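Local coordinates for uncharacterized protein (Bacteroides vulgatus, PDB 4Q88) that is functionally uncharacterised but belongs to glycoside hydrolase family 88 and is probably a hydrolase acting on sugar substrates, at residues Asn24-Tyr27 against Gln28-Lys32; Tyr63-Asp66 against Trp67-Asn71; Leu165-Leu168 against His169-Thr173. All coordinates share one frame; numbering follows the deposited sequence. Where two conformers were deposited one is given.

Contact 1 (Asn24-Tyr27 against Gln28-Lys32)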
loop_
_atom_site.group_PDB
_atom_site.type_symbol
_atom_site.label_atom_id
_atom_site.label_comp_id
_atom_site.label_asym_id
_atom_site.label_seq_id
_atom_site.Cartn_x
_atom_site.Cartn_y
_atom_site.Cartn_z
ATOM N N ASN A 24 9.579 14.877 -0.014
ATOM C CA ASN A 24 10.561 13.843 -0.246
ATOM C C ASN A 24 11.949 14.302 0.175
ATOM O O ASN A 24 12.710 13.506 0.724
ATOM C CB ASN A 24 10.559 13.338 -1.693
ATOM C CG ASN A 24 10.861 11.845 -1.780
ATOM O OD1 ASN A 24 10.616 11.086 -0.817
ATOM N ND2 ASN A 24 11.422 11.413 -2.905
ATOM N N GLN A 25 12.277 15.569 -0.077
ATOM C CA GLN A 25 13.588 16.080 0.333
ATOM C C GLN A 25 13.740 16.151 1.824
ATOM O O GLN A 25 14.794 15.806 2.333
ATOM C CB GLN A 25 13.896 17.405 -0.315
ATOM C CG GLN A 25 14.202 17.151 -1.769
ATOM C CD GLN A 25 14.278 18.392 -2.606
ATOM O OE1 GLN A 25 14.375 19.509 -2.091
ATOM N NE2 GLN A 25 14.229 18.201 -3.927
ATOM N N ARG A 26 12.688 16.539 2.517
ATOM C CA ARG A 26 12.714 16.553 3.987
ATOM C C ARG A 26 13.010 15.169 4.500
ATOM O O ARG A 26 13.900 14.981 5.342
ATOM C CB ARG A 26 11.400 17.061 4.551
ATOM C CG ARG A 26 11.380 17.180 6.086
ATOM C CD ARG A 26 9.979 17.105 6.644
ATOM N NE ARG A 26 9.929 16.612 8.023
ATOM C CZ ARG A 26 9.664 15.346 8.394
ATOM N NH1 ARG A 26 9.428 14.356 7.488
ATOM N NH2 ARG A 26 9.641 15.060 9.706
ATOM N N TYR A 27 12.291 14.167 3.985
ATOM C CA TYR A 27 12.488 12.808 4.489
ATOM C C TYR A 27 13.922 12.295 4.218
ATOM O O TYR A 27 14.591 11.785 5.125
ATOM C CB TYR A 27 11.429 11.847 3.894
ATOM C CG TYR A 27 11.572 10.496 4.468
ATOM C CD1 TYR A 27 10.984 10.185 5.683
ATOM C CD2 TYR A 27 12.325 9.535 3.840
ATOM C CE1 TYR A 27 11.157 8.949 6.255
ATOM C CE2 TYR A 27 12.507 8.294 4.401
ATOM C CZ TYR A 27 11.906 8.006 5.604
ATOM O OH TYR A 27 12.064 6.771 6.175
ATOM N N GLN A 28 14.414 12.468 2.983
ATOM C CA GLN A 28 15.729 11.948 2.629
ATOM C C GLN A 28 16.866 12.721 3.300
ATOM O O GLN A 28 17.913 12.137 3.584
ATOM C CB GLN A 28 15.927 11.898 1.105
ATOM C CG GLN A 28 14.950 10.933 0.442
ATOM C CD GLN A 28 15.182 10.701 -1.029
ATOM O OE1 GLN A 28 16.141 11.195 -1.619
ATOM N NE2 GLN A 28 14.320 9.889 -1.626
ATOM N N SER A 29 16.657 14.008 3.587
ATOM C CA SER A 29 17.703 14.795 4.250
ATOM C C SER A 29 17.794 14.390 5.711
ATOM O O SER A 29 18.867 14.414 6.293
ATOM C CB SER A 29 17.438 16.307 4.129
ATOM O OG SER A 29 16.320 16.702 4.905
HETATM N N MSE A 30 16.664 13.997 6.296
HETATM C CA MSE A 30 16.590 13.643 7.710
HETATM C C MSE A 30 16.950 12.215 8.015
HETATM O O MSE A 30 17.380 11.919 9.114
HETATM C CB MSE A 30 15.173 13.823 8.246
HETATM C CG MSE A 30 14.851 15.256 8.655
HETATM SE SE MSE A 30 12.975 15.297 9.269
HETATM C CE MSE A 30 13.074 14.118 10.851
ATOM N N HIS A 31 16.774 11.306 7.060
ATOM C CA HIS A 31 16.948 9.884 7.304
ATOM C C HIS A 31 17.919 9.256 6.311
ATOM O O HIS A 31 17.730 9.346 5.107
ATOM C CB HIS A 31 15.574 9.178 7.184
ATOM C CG HIS A 31 14.545 9.711 8.122
ATOM N ND1 HIS A 31 14.430 9.265 9.420
ATOM C CD2 HIS A 31 13.618 10.688 7.978
ATOM C CE1 HIS A 31 13.458 9.925 10.028
ATOM N NE2 HIS A 31 12.950 10.792 9.174
ATOM N N LYS A 32 18.948 8.589 6.827
ATOM C CA LYS A 32 19.890 7.886 5.979
ATOM C C LYS A 32 19.208 6.685 5.357
ATOM O O LYS A 32 18.341 6.088 5.974
ATOM C CB LYS A 32 21.112 7.438 6.792
ATOM C CG LYS A 32 20.825 6.311 7.775
ATOM C CD LYS A 32 22.052 5.997 8.625
ATOM C CE LYS A 32 21.739 4.933 9.660
ATOM N NZ LYS A 32 22.944 4.088 9.878
HETATM O O HOH W 1 15.219 5.863 5.214
#
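Y27 and H31, one helical turn apart, pair their rings in an offset stack with centroids 4.5 Å apart and planes inclined by 24°. The overlap is partial: H31 CD2 lies over one face of the phenol near its rim, 3.5 Å from Y27 CE1. Y27 turns CG away from its own nitrogen (chi1 -176°), which lays the ring along the helix side toward the last turn, while H31 folds its imidazole back beside its backbone N. The same turn is closed by H31 N, which donates to Y27 O at 3.0 Å, and that oxygen also lies at the imidazole edge, in the ring plane. With an alanine in place of Y27, the imidazole would probably lose the flat surface beneath it and become freer to turn. On another side of the helix, the amides of N24 and Q28 approach at 62° with N24 ND2 and Q28 NE2 3.5 Å apart; the Y44 hydroxyl bonds N24 OD1 and Q28 NE2, and N48 OD1 takes N24 ND2. R26 runs extended from CG to NE, and in the conformer described M30 SE, the selenium of a selenomethionine, sits over one guanidinium face, 3.4 Å from R26 CZ; because M30 was modelled in two conformers, this pairing is less certain. Y27 and R26 also touch helix 341-358, and Y27 and Q28 touch helix 58-70. The pattern is an i to i+4 aromatic stack at the C-terminal end of a helix, here in the outer ring of the (α/α)6 barrel expected of this family.

Contact 2 (Tyr63-Asp66 against Trp67-Asn71)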
loop_
_atom_site.group_PDB
_atom_site.type_symbol
_atom_site.label_atom_id
_atom_site.label_comp_id
_atom_site.label_asym_id
_atom_site.label_seq_id
_atom_site.Cartn_x
_atom_site.Cartn_y
_atom_site.Cartn_z
ATOM N N TYR A 63 18.813 7.134 -3.657
ATOM C CA TYR A 63 18.405 6.844 -2.262
ATOM C C TYR A 63 17.869 5.404 -2.127
ATOM O O TYR A 63 18.212 4.681 -1.155
ATOM C CB TYR A 63 17.403 7.886 -1.770
ATOM C CG TYR A 63 17.083 7.862 -0.302
ATOM C CD1 TYR A 63 16.023 7.107 0.171
ATOM C CD2 TYR A 63 17.783 8.649 0.614
ATOM C CE1 TYR A 63 15.697 7.082 1.513
ATOM C CE2 TYR A 63 17.472 8.615 1.985
ATOM C CZ TYR A 63 16.411 7.820 2.421
ATOM O OH TYR A 63 16.026 7.781 3.742
ATOM N N SER A 64 17.024 4.994 -3.063
ATOM C CA SER A 64 16.515 3.612 -3.089
ATOM C C SER A 64 17.620 2.592 -3.400
ATOM O O SER A 64 17.656 1.502 -2.825
ATOM C CB SER A 64 15.301 3.456 -4.022
ATOM O OG SER A 64 14.165 4.065 -3.430
ATOM N N ILE A 65 18.528 2.915 -4.308
ATOM C CA ILE A 65 19.613 1.997 -4.642
ATOM C C ILE A 65 20.493 1.810 -3.411
ATOM O O ILE A 65 20.884 0.699 -3.092
ATOM C CB ILE A 65 20.467 2.524 -5.821
ATOM C CG1 ILE A 65 19.658 2.497 -7.117
ATOM C CG2 ILE A 65 21.784 1.744 -5.954
ATOM C CD1 ILE A 65 20.251 3.302 -8.254
ATOM N N ASP A 66 20.767 2.890 -2.698
ATOM C CA ASP A 66 21.650 2.821 -1.517
ATOM C C ASP A 66 20.985 1.977 -0.444
ATOM O O ASP A 66 21.642 1.231 0.284
ATOM C CB ASP A 66 21.960 4.230 -0.979
ATOM C CG ASP A 66 22.931 5.006 -1.842
ATOM O OD1 ASP A 66 23.452 4.456 -2.843
ATOM O OD2 ASP A 66 23.077 6.231 -1.574
ATOM N N TRP A 67 19.664 2.093 -0.317
ATOM C CA TRP A 67 18.943 1.214 0.630
ATOM C C TRP A 67 18.958 -0.242 0.215
ATOM O O TRP A 67 19.200 -1.111 1.058
ATOM C CB TRP A 67 17.500 1.691 0.775
ATOM C CG TRP A 67 16.534 0.821 1.528
ATOM C CD1 TRP A 67 16.421 0.696 2.881
ATOM C CD2 TRP A 67 15.447 0.100 0.961
ATOM N NE1 TRP A 67 15.328 -0.082 3.205
ATOM C CE2 TRP A 67 14.716 -0.480 2.037
ATOM C CE3 TRP A 67 15.026 -0.143 -0.349
ATOM C CZ2 TRP A 67 13.569 -1.259 1.823
ATOM C CZ3 TRP A 67 13.894 -0.917 -0.555
ATOM C CH2 TRP A 67 13.188 -1.481 0.534
ATOM N N ALA A 68 18.746 -0.521 -1.079
ATOM C CA ALA A 68 18.777 -1.885 -1.543
ATOM C C ALA A 68 20.178 -2.512 -1.380
ATOM O O ALA A 68 20.304 -3.658 -0.977
ATOM C CB ALA A 68 18.337 -1.981 -2.969
ATOM N N ASP A 69 21.196 -1.750 -1.748
ATOM C CA ASP A 69 22.615 -2.181 -1.590
ATOM C C ASP A 69 22.916 -2.534 -0.109
ATOM O O ASP A 69 23.444 -3.600 0.176
ATOM C CB ASP A 69 23.550 -1.047 -2.079
ATOM C CG ASP A 69 23.778 -1.054 -3.564
ATOM O OD1 ASP A 69 23.583 -2.114 -4.221
ATOM O OD2 ASP A 69 24.186 0.020 -4.104
ATOM N N TYR A 70 22.549 -1.650 0.816
ATOM C CA TYR A 70 22.731 -1.846 2.245
ATOM C C TYR A 70 22.073 -3.154 2.733
ATOM O O TYR A 70 22.608 -3.878 3.583
ATOM C CB TYR A 70 22.164 -0.656 3.043
ATOM C CG TYR A 70 22.212 -0.876 4.539
ATOM C CD1 TYR A 70 23.428 -0.948 5.206
ATOM C CD2 TYR A 70 21.056 -1.042 5.279
ATOM C CE1 TYR A 70 23.469 -1.158 6.581
ATOM C CE2 TYR A 70 21.085 -1.255 6.645
ATOM C CZ TYR A 70 22.299 -1.310 7.283
ATOM O OH TYR A 70 22.299 -1.519 8.636
ATOM N N ASN A 71 20.888 -3.456 2.206
ATOM C CA ASN A 71 20.177 -4.704 2.552
ATOM C C ASN A 71 20.545 -5.912 1.693
ATOM O O ASN A 71 19.942 -6.997 1.796
ATOM C CB ASN A 71 18.653 -4.417 2.570
ATOM C CG ASN A 71 18.267 -3.503 3.699
ATOM O OD1 ASN A 71 18.309 -3.898 4.859
ATOM N ND2 ASN A 71 17.917 -2.250 3.377
HETATM O O HOH W 2 24.946 2.284 -3.025
#
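I65 lays its CG2 methyl alongside the carboxylate of D69, 3.5 Å from D69 OD2, both side chains pointing the same way one turn apart. This is an i to i+4 contact on helix 58-70, in the outer ring of the (α/α)6 barrel expected of this family, with regular backbone beneath: D69 N reaches I65 O at 2.8 Å with a nearly straight N-H...O angle of 170°. A water bridges the neighbouring acids, donating to D66 OD1 and to D69 OD2, each at 2.6 Å. D66 OD1 and D69 OD2 remain 4.7 Å apart, so the water probably eases their like charges; Q62 bonds D66 OD1, and W73 NE1 bonds D69 OD1.

W67 and S64 are among the buried residues of this helix. With CG anti to the backbone N (chi1 171°), the indole swings toward helices 39-55 and 103-113, and S64 O lies at its edge, in the ring plane, 4.0 Å from W67 CE3. H45 links the two residues, its ring stacked with the indole and its ND1 bonded to S64 OG, while W67 NE1 is held by R36 O. As the helix ends, W67 O takes two donors from N71 on opposite faces of its carbonyl plane: the backbone N at 3.1 Å and, at 2.9 Å, the side-chain ND2, which also bonds V35 O and sits over one face of the indole near its rim.

Contact 3 (Leu165-Leu168 against His169-Thr173)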
loop_
_atom_site.group_PDB
_atom_site.type_symbol
_atom_site.label_atom_id
_atom_site.label_comp_id
_atom_site.label_asym_id
_atom_site.label_seq_id
_atom_site.Cartn_x
_atom_site.Cartn_y
_atom_site.Cartn_z
ATOM N N LEU A 165 1.193 -15.363 -11.488
ATOM C CA LEU A 165 -0.145 -14.814 -11.707
ATOM C C LEU A 165 -1.223 -15.766 -11.264
ATOM O O LEU A 165 -2.291 -15.298 -10.837
ATOM C CB LEU A 165 -0.334 -14.347 -13.156
ATOM C CG LEU A 165 0.712 -13.305 -13.620
ATOM C CD1 LEU A 165 0.404 -12.919 -15.050
ATOM C CD2 LEU A 165 0.791 -12.075 -12.743
ATOM N N GLU A 166 -0.988 -17.084 -11.303
ATOM C CA GLU A 166 -1.929 -18.057 -10.744
ATOM C C GLU A 166 -1.899 -18.000 -9.200
ATOM O O GLU A 166 -2.939 -17.987 -8.547
ATOM C CB GLU A 166 -1.626 -19.478 -11.263
ATOM C CG GLU A 166 -2.365 -20.629 -10.578
ATOM C CD GLU A 166 -3.877 -20.526 -10.604
ATOM O OE1 GLU A 166 -4.417 -20.116 -11.667
ATOM O OE2 GLU A 166 -4.529 -20.851 -9.560
ATOM N N LYS A 167 -0.713 -17.915 -8.610
ATOM C CA LYS A 167 -0.636 -17.846 -7.158
ATOM C C LYS A 167 -1.129 -16.515 -6.596
ATOM O O LYS A 167 -1.629 -16.473 -5.428
ATOM C CB LYS A 167 0.799 -18.160 -6.693
ATOM C CG LYS A 167 1.160 -19.650 -6.810
ATOM C CD LYS A 167 0.675 -20.470 -5.615
ATOM C CE LYS A 167 0.759 -21.975 -5.839
ATOM N NZ LYS A 167 0.156 -22.744 -4.724
ATOM N N LEU A 168 -0.962 -15.436 -7.367
ATOM C CA LEU A 168 -1.599 -14.127 -6.993
ATOM C C LEU A 168 -3.104 -14.377 -6.680
ATOM O O LEU A 168 -3.589 -14.024 -5.599
ATOM C CB LEU A 168 -1.440 -13.106 -8.119
ATOM C CG LEU A 168 -2.277 -11.815 -8.057
ATOM C CD1 LEU A 168 -1.952 -11.053 -6.812
ATOM C CD2 LEU A 168 -1.991 -10.972 -9.290
ATOM N N HIS A 169 -3.777 -15.069 -7.577
ATOM C CA HIS A 169 -5.193 -15.346 -7.433
ATOM C C HIS A 169 -5.479 -16.338 -6.303
ATOM O O HIS A 169 -6.428 -16.134 -5.524
ATOM C CB HIS A 169 -5.756 -15.855 -8.730
ATOM C CG HIS A 169 -7.242 -15.984 -8.730
ATOM N ND1 HIS A 169 -7.866 -17.202 -8.557
ATOM C CD2 HIS A 169 -8.227 -15.070 -8.885
ATOM C CE1 HIS A 169 -9.177 -17.021 -8.565
ATOM N NE2 HIS A 169 -9.422 -15.738 -8.793
ATOM N N GLN A 170 -4.662 -17.387 -6.201
ATOM C CA GLN A 170 -4.917 -18.414 -5.240
ATOM C C GLN A 170 -4.773 -17.867 -3.806
ATOM O O GLN A 170 -5.646 -18.094 -2.976
ATOM C CB GLN A 170 -4.018 -19.586 -5.500
ATOM C CG GLN A 170 -4.315 -20.745 -4.603
ATOM C CD GLN A 170 -3.565 -21.986 -5.014
ATOM O OE1 GLN A 170 -2.382 -21.945 -5.372
ATOM N NE2 GLN A 170 -4.244 -23.103 -4.920
ATOM N N TYR A 171 -3.697 -17.116 -3.545
ATOM C CA TYR A 171 -3.515 -16.503 -2.227
ATOM C C TYR A 171 -4.599 -15.470 -1.909
ATOM O O TYR A 171 -5.067 -15.380 -0.778
ATOM C CB TYR A 171 -2.113 -15.888 -2.081
ATOM C CG TYR A 171 -0.926 -16.837 -2.223
ATOM C CD1 TYR A 171 -1.039 -18.209 -1.972
ATOM C CD2 TYR A 171 0.314 -16.350 -2.580
ATOM C CE1 TYR A 171 0.069 -19.071 -2.068
ATOM C CE2 TYR A 171 1.413 -17.191 -2.705
ATOM C CZ TYR A 171 1.289 -18.560 -2.448
ATOM O OH TYR A 171 2.401 -19.395 -2.514
ATOM N N LEU A 172 -4.979 -14.658 -2.885
ATOM C CA LEU A 172 -6.004 -13.621 -2.660
ATOM C C LEU A 172 -7.339 -14.284 -2.366
ATOM O O LEU A 172 -8.063 -13.847 -1.464
ATOM C CB LEU A 172 -6.121 -12.704 -3.850
ATOM C CG LEU A 172 -7.381 -11.835 -3.893
ATOM C CD1 LEU A 172 -7.318 -10.843 -2.758
ATOM C CD2 LEU A 172 -7.465 -11.144 -5.258
ATOM N N THR A 173 -7.601 -15.417 -3.001
ATOM C CA THR A 173 -8.852 -16.152 -2.742
ATOM C C THR A 173 -8.941 -16.557 -1.294
ATOM O O THR A 173 -10.020 -16.481 -0.692
ATOM C CB THR A 173 -8.985 -17.386 -3.674
ATOM O OG1 THR A 173 -9.076 -16.907 -5.002
ATOM C CG2 THR A 173 -10.223 -18.136 -3.398
HETATM O O HOH W 3 -6.814 -19.594 -8.189
HETATM O O HOH W 4 1.593 -22.038 -2.235
#
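K167 NZ donates to Q170 OE1 at 2.7 Å, the two side chains running side by side and pointing the same way, although Q170 was modelled in two conformers and the bond belongs to the one described. The ammonium also gives a hydrogen bond to a water that is bonded in turn to Y171 OH at 2.8 Å, so a single water joins lysine and phenol. Beneath them Y171 N meets K167 O at 2.9 Å with an N-H...O angle of 171°. A second water spans E166 OE2 and H169 ND1, lying 2.6 Å from the latter in the plane of the imidazole; here too E166 has an alternate conformer. The far nitrogen, H169 NE2, bonds E235, while Y232 stacks on the ring and bonds E166 OE1. One turn on, T173 OG1 donates to H169 O at 2.8 Å from above the carbonyl plane, and T173 N reaches the same oxygen from the opposite face.

K167 CB already lies over one face of the Y171 ring, near its rim; the bend at the second torsion of K167 (chi2 -83°) then brings K167 CD 3.7 Å from Y171 OH, so the two side chains cross at a slant. Y138 and W139 meet the Y171 ring edge-to-face. L168 faces M149 and M152 of the inner helix 144-159, while L168 and L172 meet Y236 of the neighbouring helix 233-249. The i to i+3 and i to i+4 pairs are those of an ordinary amphipathic α-helix, here one in the outer ring of the (α/α)6 barrel expected of this family.

Overall arrangement
The three contacts are local pairings within separate outer helices of what is, as expected of the family, one (α/α)6 barrel. Contacts 1 and 2, with centres about 14 Å apart, touch directly. H31 O accepts a probable hydrogen bond from Y63 OH at 2.7 Å, Q28 CD packs on Y63 CG, and the same hydroxyl lies against the Y27 ring, so Y63 joins the end of helix 13-30 to helix 58-70. Contact 3 stands apart, its centre about 36 Å from that of contact 1, on the opposite side of the chain's centre, and about 29 Å from that of contact 2. All three centres lie 18 to 20 Å from the chain's centre.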